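Local coordinates for protein cocosin 1 acidic chain (Cocos nucifera, PDB 5WPW) that serves as a seed storage protein, an 11S globulin of coconut that assembles into hexamers and acts as a nutrient reservoir, at residues Gly70-Val75 / Asp114-Pro119; Lys106-Gln111 / Met248-Asn253. The protein carries 2 engineered substitutions. One frame throughout, in Å; residues are numbered along the deposited sequence.

Contact 1. Residues Gly70-Val75 / Asp114-Pro119; sequences GIVGLV and DVLAVP
Leu116 is the first residue of Asp114-Pro119 to meet the other strand: its CD2 methyl lies 4.1 Å from Val72 CG1, the two side chains lying alongside each other with their ends pointing opposite ways. The Val72 branch that does the touching is the one roughly anti to its backbone N (chi1 154°). Ala117 turns its methyl away from the contact and adds mainly its carbonyl; Ala117 O, 4.5 Å from Leu74 CD2, is buried here with no polar partner in the model. Val118 follows, its CG1 meeting Leu74 CD1 at 4.0 Å, again with the side chains overlapping flank to flank. Pro119 closes the row, its ring carbon CD 4.2 Å from the second leucine methyl, Leu74 CD2. Leu74 thus splits its fork between the valine and the proline. The strands run nearly parallel, 20° apart, with axes 9.5 Å from each other, and meet through apolar side chains, as the two facing sheets of a cupin barrel do. Strand 70-74 is hydrogen-bonded between strands 107-110 and 124-127 in one sheet; strand 114-118 lies between strands 61-67 and 251-253 in the other.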
ATOM      1  N   GLY A  70     -34.994  11.114   0.510  1.00 37.27           N
ATOM      2  CA  GLY A  70     -34.969  11.347   1.938  1.00 36.53           C
ATOM      3  C   GLY A  70     -33.601  11.742   2.456  1.00 30.63           C
ATOM      4  O   GLY A  70     -32.745  12.237   1.722  1.00 32.11           O
ATOM      5  N   ILE A  71     -33.429  11.524   3.749  1.00 27.04           N
ATOM      6  CA  ILE A  71     -32.268  11.970   4.501  1.00 35.43           C
ATOM      7  C   ILE A  71     -31.679  10.750   5.177  1.00 29.00           C
ATOM      8  O   ILE A  71     -32.416   9.946   5.760  1.00 29.79           O
ATOM      9  CB  ILE A  71     -32.645  13.031   5.561  1.00 33.26           C
ATOM     10  CG1 ILE A  71     -33.082  14.335   4.906  1.00 41.80           C
ATOM     11  CG2 ILE A  71     -31.474  13.291   6.501  1.00 34.89           C
ATOM     12  CD1 ILE A  71     -33.066  15.494   5.872  1.00 40.75           C
ATOM     13  N   VAL A  72     -30.359  10.613   5.121  1.00 32.37           N
ATOM     14  CA  VAL A  72     -29.673   9.523   5.800  1.00 31.57           C
ATOM     15  C   VAL A  72     -28.636  10.099   6.753  1.00 29.19           C
ATOM     16  O   VAL A  72     -27.970  11.095   6.449  1.00 31.07           O
ATOM     17  CB  VAL A  72     -29.013   8.553   4.799  1.00 35.39           C
ATOM     18  CG1 VAL A  72     -27.855   7.874   5.440  1.00 37.78           C
ATOM     19  CG2 VAL A  72     -30.012   7.516   4.347  1.00 37.69           C
ATOM     20  N   GLY A  73     -28.516   9.478   7.918  1.00 29.67           N
ATOM     21  CA  GLY A  73     -27.461   9.806   8.855  1.00 28.51           C
ATOM     22  C   GLY A  73     -26.595   8.602   9.176  1.00 29.19           C
ATOM     23  O   GLY A  73     -27.088   7.508   9.497  1.00 26.68           O
ATOM     24  N   LEU A  74     -25.290   8.807   9.066  1.00 26.77           N
ATOM     25  CA  LEU A  74     -24.286   7.817   9.415  1.00 31.36           C
ATOM     26  C   LEU A  74     -23.373   8.455  10.444  1.00 29.99           C
ATOM     27  O   LEU A  74     -22.734   9.482  10.168  1.00 31.19           O
ATOM     28  CB  LEU A  74     -23.498   7.394   8.182  1.00 29.24           C
ATOM     29  CG  LEU A  74     -22.360   6.422   8.434  1.00 33.75           C
ATOM     30  CD1 LEU A  74     -22.979   5.119   8.800  1.00 27.59           C
ATOM     31  CD2 LEU A  74     -21.527   6.286   7.174  1.00 34.40           C
ATOM     32  N   VAL A  75     -23.321   7.876  11.622  1.00 28.65           N
ATOM     33  CA  VAL A  75     -22.512   8.452  12.690  1.00 31.65           C
ATOM     34  C   VAL A  75     -21.129   7.814  12.663  1.00 35.30           C
ATOM     35  O   VAL A  75     -20.991   6.595  12.830  1.00 34.12           O
ATOM     36  CB  VAL A  75     -23.180   8.273  14.055  1.00 34.56           C
ATOM     37  CG1 VAL A  75     -22.275   8.830  15.137  1.00 35.49           C
ATOM     38  CG2 VAL A  75     -24.550   8.959  14.067  1.00 29.99           C
ATOM     39  N   ASP A 114     -29.643   6.018  -5.868  1.00 28.68           N
ATOM     40  CA  ASP A 114     -28.467   6.141  -5.029  1.00 27.27           C
ATOM     41  C   ASP A 114     -28.062   4.787  -4.464  1.00 25.82           C
ATOM     42  O   ASP A 114     -28.897   3.950  -4.135  1.00 25.03           O
ATOM     43  CB  ASP A 114     -28.720   7.102  -3.874  1.00 27.25           C
ATOM     44  CG  ASP A 114     -28.565   8.542  -4.270  1.00 31.26           C
ATOM     45  OD1 ASP A 114     -28.060   8.839  -5.362  1.00 30.51           O
ATOM     46  OD2 ASP A 114     -28.933   9.395  -3.454  1.00 35.49           O
ATOM     47  N   VAL A 115     -26.756   4.594  -4.323  1.00 27.43           N
ATOM     48  CA  VAL A 115     -26.189   3.488  -3.563  1.00 27.13           C
ATOM     49  C   VAL A 115     -25.543   4.086  -2.329  1.00 23.71           C
ATOM     50  O   VAL A 115     -24.755   5.034  -2.442  1.00 24.68           O
ATOM     51  CB  VAL A 115     -25.146   2.689  -4.362  1.00 23.98           C
ATOM     52  CG1 VAL A 115     -24.545   1.679  -3.447  1.00 20.79           C
ATOM     53  CG2 VAL A 115     -25.791   1.995  -5.541  1.00 29.08           C
ATOM     54  N   LEU A 116     -25.900   3.560  -1.161  1.00 23.68           N
ATOM     55  CA  LEU A 116     -25.310   3.957   0.112  1.00 26.37           C
ATOM     56  C   LEU A 116     -24.509   2.796   0.682  1.00 22.49           C
ATOM     57  O   LEU A 116     -24.979   1.655   0.675  1.00 23.70           O
ATOM     58  CB  LEU A 116     -26.390   4.360   1.111  1.00 25.27           C
ATOM     59  CG  LEU A 116     -27.192   5.573   0.668  1.00 27.63           C
ATOM     60  CD1 LEU A 116     -28.678   5.254   0.625  1.00 31.15           C
ATOM     61  CD2 LEU A 116     -26.886   6.692   1.630  1.00 35.29           C
ATOM     62  N   ALA A 117     -23.307   3.095   1.177  1.00 22.53           N
ATOM     63  CA  ALA A 117     -22.416   2.103   1.790  1.00 25.50           C
ATOM     64  C   ALA A 117     -22.320   2.391   3.285  1.00 21.87           C
ATOM     65  O   ALA A 117     -21.880   3.478   3.684  1.00 25.52           O
ATOM     66  CB  ALA A 117     -21.024   2.136   1.167  1.00 25.04           C
ATOM     67  N   VAL A 118     -22.724   1.421   4.100  1.00 22.71           N
ATOM     68  CA  VAL A 118     -22.673   1.529   5.557  1.00 23.88           C
ATOM     69  C   VAL A 118     -21.696   0.515   6.153  1.00 22.18           C
ATOM     70  O   VAL A 118     -22.015  -0.676   6.193  1.00 20.97           O
ATOM     71  CB  VAL A 118     -24.083   1.325   6.139  1.00 22.48           C
ATOM     72  CG1 VAL A 118     -24.059   1.445   7.637  1.00 27.23           C
ATOM     73  CG2 VAL A 118     -25.049   2.322   5.538  1.00 29.93           C
ATOM     74  N   PRO A 119     -20.531   0.938   6.658  1.00 24.89           N
ATOM     75  CA  PRO A 119     -19.613   0.002   7.330  1.00 27.98           C
ATOM     76  C   PRO A 119     -20.258  -0.689   8.520  1.00 27.51           C
ATOM     77  O   PRO A 119     -21.102  -0.125   9.210  1.00 28.91           O
ATOM     78  CB  PRO A 119     -18.461   0.898   7.811  1.00 25.91           C
ATOM     79  CG  PRO A 119     -18.671   2.235   7.138  1.00 29.37           C
ATOM     80  CD  PRO A 119     -20.112   2.339   6.802  1.00 22.65           C
TER

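Contact 2. Residues Lys106-Gln111 / Met248-Asn253; sequences KVYQFQ and MKIKQN
Side-chain packing and two bridging waters join Lys106-Gln111 to Met248-Asn253 across the two sheets of the N-terminal cupin barrel, where strand 251-253, from much later in the chain, lies at the edge of one sheet beside strand 114-118. The touching parts run in nearly the same direction, 9° apart. At the centre, Ile250 covers one face of the Tyr108 ring: its CD1 methyl makes a CH-pi contact 3.8 Å from the ring centroid, and CG1 approaches the ring atom CE1 of Tyr108 to 3.7 Å, the two side chains crossing at about a right angle. With CG1 between backbone N and carbonyl carbon (chi1 58°), the longer branch of Ile250 is directed over the ring. The tyrosine hydroxyl end is tied by a water lying in the ring plane, which donates to both Tyr108 OH and Met248 O. Farther along, Lys251 leaves its backbone extended and then bends at chi3 and chi4, bringing its aliphatic part beside Phe110, with CD 4.0 Å from Phe110 CB. The end of this lysine is less certain: a second water bridges it to Gln109 O, but its 2.5 Å distance from Lys251 NZ is short and doubtful.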
ATOM      1  N   LYS A 106     -23.015  15.338   9.881  1.00 27.15           N
ATOM      2  CA  LYS A 106     -23.529  15.720   8.573  1.00 31.24           C
ATOM      3  C   LYS A 106     -24.572  14.713   8.100  1.00 30.93           C
ATOM      4  O   LYS A 106     -24.467  13.514   8.358  1.00 28.57           O
ATOM      5  CB  LYS A 106     -22.372  15.808   7.578  1.00 32.25           C
ATOM      6  CG  LYS A 106     -21.475  14.577   7.589  1.00 32.08           C
ATOM      7  CD  LYS A 106     -20.214  14.757   6.734  1.00 39.56           C
ATOM      8  CE  LYS A 106     -19.097  15.474   7.508  1.00 38.50           C
ATOM      9  NZ  LYS A 106     -17.795  15.426   6.762  1.00 39.34           N
ATOM     10  N   VAL A 107     -25.597  15.200   7.406  1.00 26.50           N
ATOM     11  CA  VAL A 107     -26.664  14.329   6.973  1.00 29.80           C
ATOM     12  C   VAL A 107     -26.613  14.257   5.456  1.00 31.01           C
ATOM     13  O   VAL A 107     -26.178  15.195   4.779  1.00 34.97           O
ATOM     14  CB  VAL A 107     -28.018  14.826   7.498  1.00 34.90           C
ATOM     15  CG1 VAL A 107     -27.998  14.793   9.035  1.00 33.54           C
ATOM     16  CG2 VAL A 107     -28.263  16.221   7.006  1.00 33.50           C
ATOM     17  N   TYR A 108     -27.010  13.108   4.935  1.00 31.03           N
ATOM     18  CA  TYR A 108     -26.849  12.761   3.534  1.00 32.71           C
ATOM     19  C   TYR A 108     -28.223  12.673   2.885  1.00 36.27           C
ATOM     20  O   TYR A 108     -29.067  11.876   3.309  1.00 34.20           O
ATOM     21  CB  TYR A 108     -26.107  11.436   3.408  1.00 32.61           C
ATOM     22  CG  TYR A 108     -24.797  11.411   4.158  1.00 32.52           C
ATOM     23  CD1 TYR A 108     -23.620  11.791   3.534  1.00 37.37           C
ATOM     24  CD2 TYR A 108     -24.726  10.976   5.479  1.00 35.13           C
ATOM     25  CE1 TYR A 108     -22.413  11.755   4.197  1.00 37.68           C
ATOM     26  CE2 TYR A 108     -23.510  10.944   6.162  1.00 33.84           C
ATOM     27  CZ  TYR A 108     -22.358  11.342   5.508  1.00 34.30           C
ATOM     28  OH  TYR A 108     -21.135  11.327   6.155  1.00 37.09           O
ATOM     29  N   GLN A 109     -28.442  13.468   1.852  1.00 31.64           N
ATOM     30  CA  GLN A 109     -29.731  13.485   1.175  1.00 32.03           C
ATOM     31  C   GLN A 109     -29.660  12.575  -0.034  1.00 31.98           C
ATOM     32  O   GLN A 109     -28.810  12.764  -0.903  1.00 38.63           O
ATOM     33  CB  GLN A 109     -30.118  14.909   0.797  1.00 33.90           C
ATOM     34  CG  GLN A 109     -30.266  15.752   2.035  1.00 39.03           C
ATOM     35  CD  GLN A 109     -31.136  16.950   1.810  1.00 45.69           C
ATOM     36  OE1 GLN A 109     -32.317  16.817   1.487  1.00 53.33           O
ATOM     37  NE2 GLN A 109     -30.560  18.135   1.969  1.00 45.34           N
ATOM     38  N   PHE A 110     -30.536  11.586  -0.077  1.00 31.87           N
ATOM     39  CA  PHE A 110     -30.472  10.543  -1.082  1.00 33.50           C
ATOM     40  C   PHE A 110     -31.689  10.617  -1.998  1.00 38.30           C
ATOM     41  O   PHE A 110     -32.657  11.335  -1.744  1.00 34.89           O
ATOM     42  CB  PHE A 110     -30.372   9.170  -0.420  1.00 30.81           C
ATOM     43  CG  PHE A 110     -31.612   8.744   0.302  1.00 30.57           C
ATOM     44  CD1 PHE A 110     -32.607   8.045  -0.356  1.00 28.69           C
ATOM     45  CD2 PHE A 110     -31.758   8.989   1.658  1.00 31.19           C
ATOM     46  CE1 PHE A 110     -33.750   7.629   0.311  1.00 31.74           C
ATOM     47  CE2 PHE A 110     -32.891   8.560   2.329  1.00 29.39           C
ATOM     48  CZ  PHE A 110     -33.884   7.892   1.660  1.00 36.23           C
ATOM     49  N   GLN A 111     -31.630   9.858  -3.083  1.00 31.38           N
ATOM     50  CA  GLN A 111     -32.705   9.896  -4.066  1.00 33.82           C
ATOM     51  C   GLN A 111     -32.686   8.592  -4.842  1.00 32.19           C
ATOM     52  O   GLN A 111     -31.794   7.761  -4.665  1.00 32.29           O
ATOM     53  CB  GLN A 111     -32.557  11.106  -4.993  1.00 34.71           C
ATOM     54  CG  GLN A 111     -31.477  10.961  -6.066  1.00 36.18           C
ATOM     55  CD  GLN A 111     -31.665  11.932  -7.235  1.00 46.96           C
ATOM     56  OE1 GLN A 111     -32.338  11.618  -8.220  1.00 53.10           O
ATOM     57  NE2 GLN A 111     -31.054  13.113  -7.131  1.00 48.79           N
ATOM     58  N   MET A 248     -15.461  11.001   4.337  1.00 30.26           N
ATOM     59  CA  MET A 248     -15.605   9.979   3.299  1.00 30.65           C
ATOM     60  C   MET A 248     -16.977  10.092   2.639  1.00 31.52           C
ATOM     61  O   MET A 248     -17.997  10.219   3.325  1.00 34.22           O
ATOM     62  CB  MET A 248     -15.479   8.582   3.901  1.00 28.96           C
ATOM     63  CG  MET A 248     -14.111   8.117   4.272  1.00 38.52           C
ATOM     64  SD  MET A 248     -14.271   6.350   4.600  1.00 52.01           S
ATOM     65  CE  MET A 248     -15.126   6.385   6.178  1.00 38.03           C
ATOM     66  N   LYS A 249     -17.014  10.013   1.315  1.00 31.27           N
ATOM     67  CA  LYS A 249     -18.291   9.926   0.636  1.00 25.30           C
ATOM     68  C   LYS A 249     -18.848   8.529   0.876  1.00 27.37           C
ATOM     69  O   LYS A 249     -18.115   7.545   0.788  1.00 24.90           O
ATOM     70  CB  LYS A 249     -18.129  10.209  -0.864  1.00 33.19           C
ATOM     71  CG  LYS A 249     -19.449  10.301  -1.627  1.00 29.21           C
ATOM     72  CD  LYS A 249     -19.235  10.505  -3.139  1.00 39.96           C
ATOM     73  CE  LYS A 249     -18.046   9.698  -3.645  1.00 33.03           C
ATOM     74  NZ  LYS A 249     -18.282   8.923  -4.913  1.00 38.20           N
ATOM     75  N   ILE A 250     -20.132   8.436   1.221  1.00 27.40           N
ATOM     76  CA  ILE A 250     -20.784   7.154   1.478  1.00 27.01           C
ATOM     77  C   ILE A 250     -21.877   6.845   0.482  1.00 25.70           C
ATOM     78  O   ILE A 250     -22.538   5.806   0.608  1.00 25.89           O
ATOM     79  CB  ILE A 250     -21.361   7.080   2.907  1.00 29.05           C
ATOM     80  CG1 ILE A 250     -22.354   8.214   3.140  1.00 33.80           C
ATOM     81  CG2 ILE A 250     -20.250   7.078   3.943  1.00 30.04           C
ATOM     82  CD1 ILE A 250     -23.651   7.752   3.765  1.00 33.25           C
ATOM     83  N   LYS A 251     -22.122   7.732  -0.469  1.00 25.97           N
ATOM     84  CA  LYS A 251     -23.281   7.629  -1.337  1.00 25.70           C
ATOM     85  C   LYS A 251     -22.837   7.943  -2.756  1.00 26.97           C
ATOM     86  O   LYS A 251     -22.005   8.835  -2.971  1.00 27.61           O
ATOM     87  CB  LYS A 251     -24.377   8.603  -0.889  1.00 32.64           C
ATOM     88  CG  LYS A 251     -25.513   8.804  -1.887  1.00 32.78           C
ATOM     89  CD  LYS A 251     -26.541   9.794  -1.310  1.00 37.14           C
ATOM     90  CE  LYS A 251     -26.697  11.021  -2.200  1.00 39.90           C
ATOM     91  NZ  LYS A 251     -25.665  12.085  -2.001  1.00 40.66           N
ATOM     92  N   GLN A 252     -23.379   7.203  -3.715  1.00 29.71           N
ATOM     93  CA  GLN A 252     -23.115   7.479  -5.123  1.00 30.76           C
ATOM     94  C   GLN A 252     -24.315   7.049  -5.945  1.00 28.28           C
ATOM     95  O   GLN A 252     -24.851   5.955  -5.746  1.00 26.52           O
ATOM     96  CB  GLN A 252     -21.858   6.751  -5.612  1.00 30.42           C
ATOM     97  CG  GLN A 252     -21.732   6.769  -7.121  1.00 31.68           C
ATOM     98  CD  GLN A 252     -20.648   7.691  -7.606  1.00 37.08           C
ATOM     99  OE1 GLN A 252     -20.128   8.509  -6.850  1.00 40.08           O
ATOM    100  NE2 GLN A 252     -20.279   7.550  -8.877  1.00 38.92           N
ATOM    101  N   ASN A 253     -24.738   7.910  -6.863  1.00 26.68           N
ATOM    102  CA  ASN A 253     -25.876   7.601  -7.708  1.00 31.14           C
ATOM    103  C   ASN A 253     -25.423   6.786  -8.919  1.00 29.80           C
ATOM    104  O   ASN A 253     -24.461   7.153  -9.595  1.00 32.37           O
ATOM    105  CB  ASN A 253     -26.569   8.891  -8.135  1.00 33.78           C
ATOM    106  CG  ASN A 253     -27.742   8.636  -9.037  1.00 34.07           C
ATOM    107  OD1 ASN A 253     -27.582   8.569 -10.246  1.00 38.38           O
ATOM    108  ND2 ASN A 253     -28.916   8.454  -8.460  1.00 33.26           N
TER
HETATM  109  O   HOH W   1     -19.060  11.980   4.868  1.00 38.46           O
HETATM  110  O   HOH W   2     -26.347  14.441  -2.021  1.00 42.56           O

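In the fold
Contacts 1 and 2 lie side by side in the N-terminal cupin barrel, their centres about 6 Å apart, and both span its two sheets. Each sheet supplies one strand to each contact. Strands 70-74 and 107-110 are antiparallel neighbours, with Val72 N 2.6 Å from Tyr108 O in a probable hydrogen bond; strands 114-118 and 251-253 pair likewise, Val115 N lying 2.7 Å from Gln252 O. Apolar packing continues from one contact to the other: Leu74 touches both Tyr108 and Ile250, and Leu116 touches Ile250 and Lys251. At the other end, Asp114 joins both segments of contact 2, OD2 accepting from Gln111 N and OD1 from Asn253 ND2, while Asn253 OD1 is held by Asp256 N.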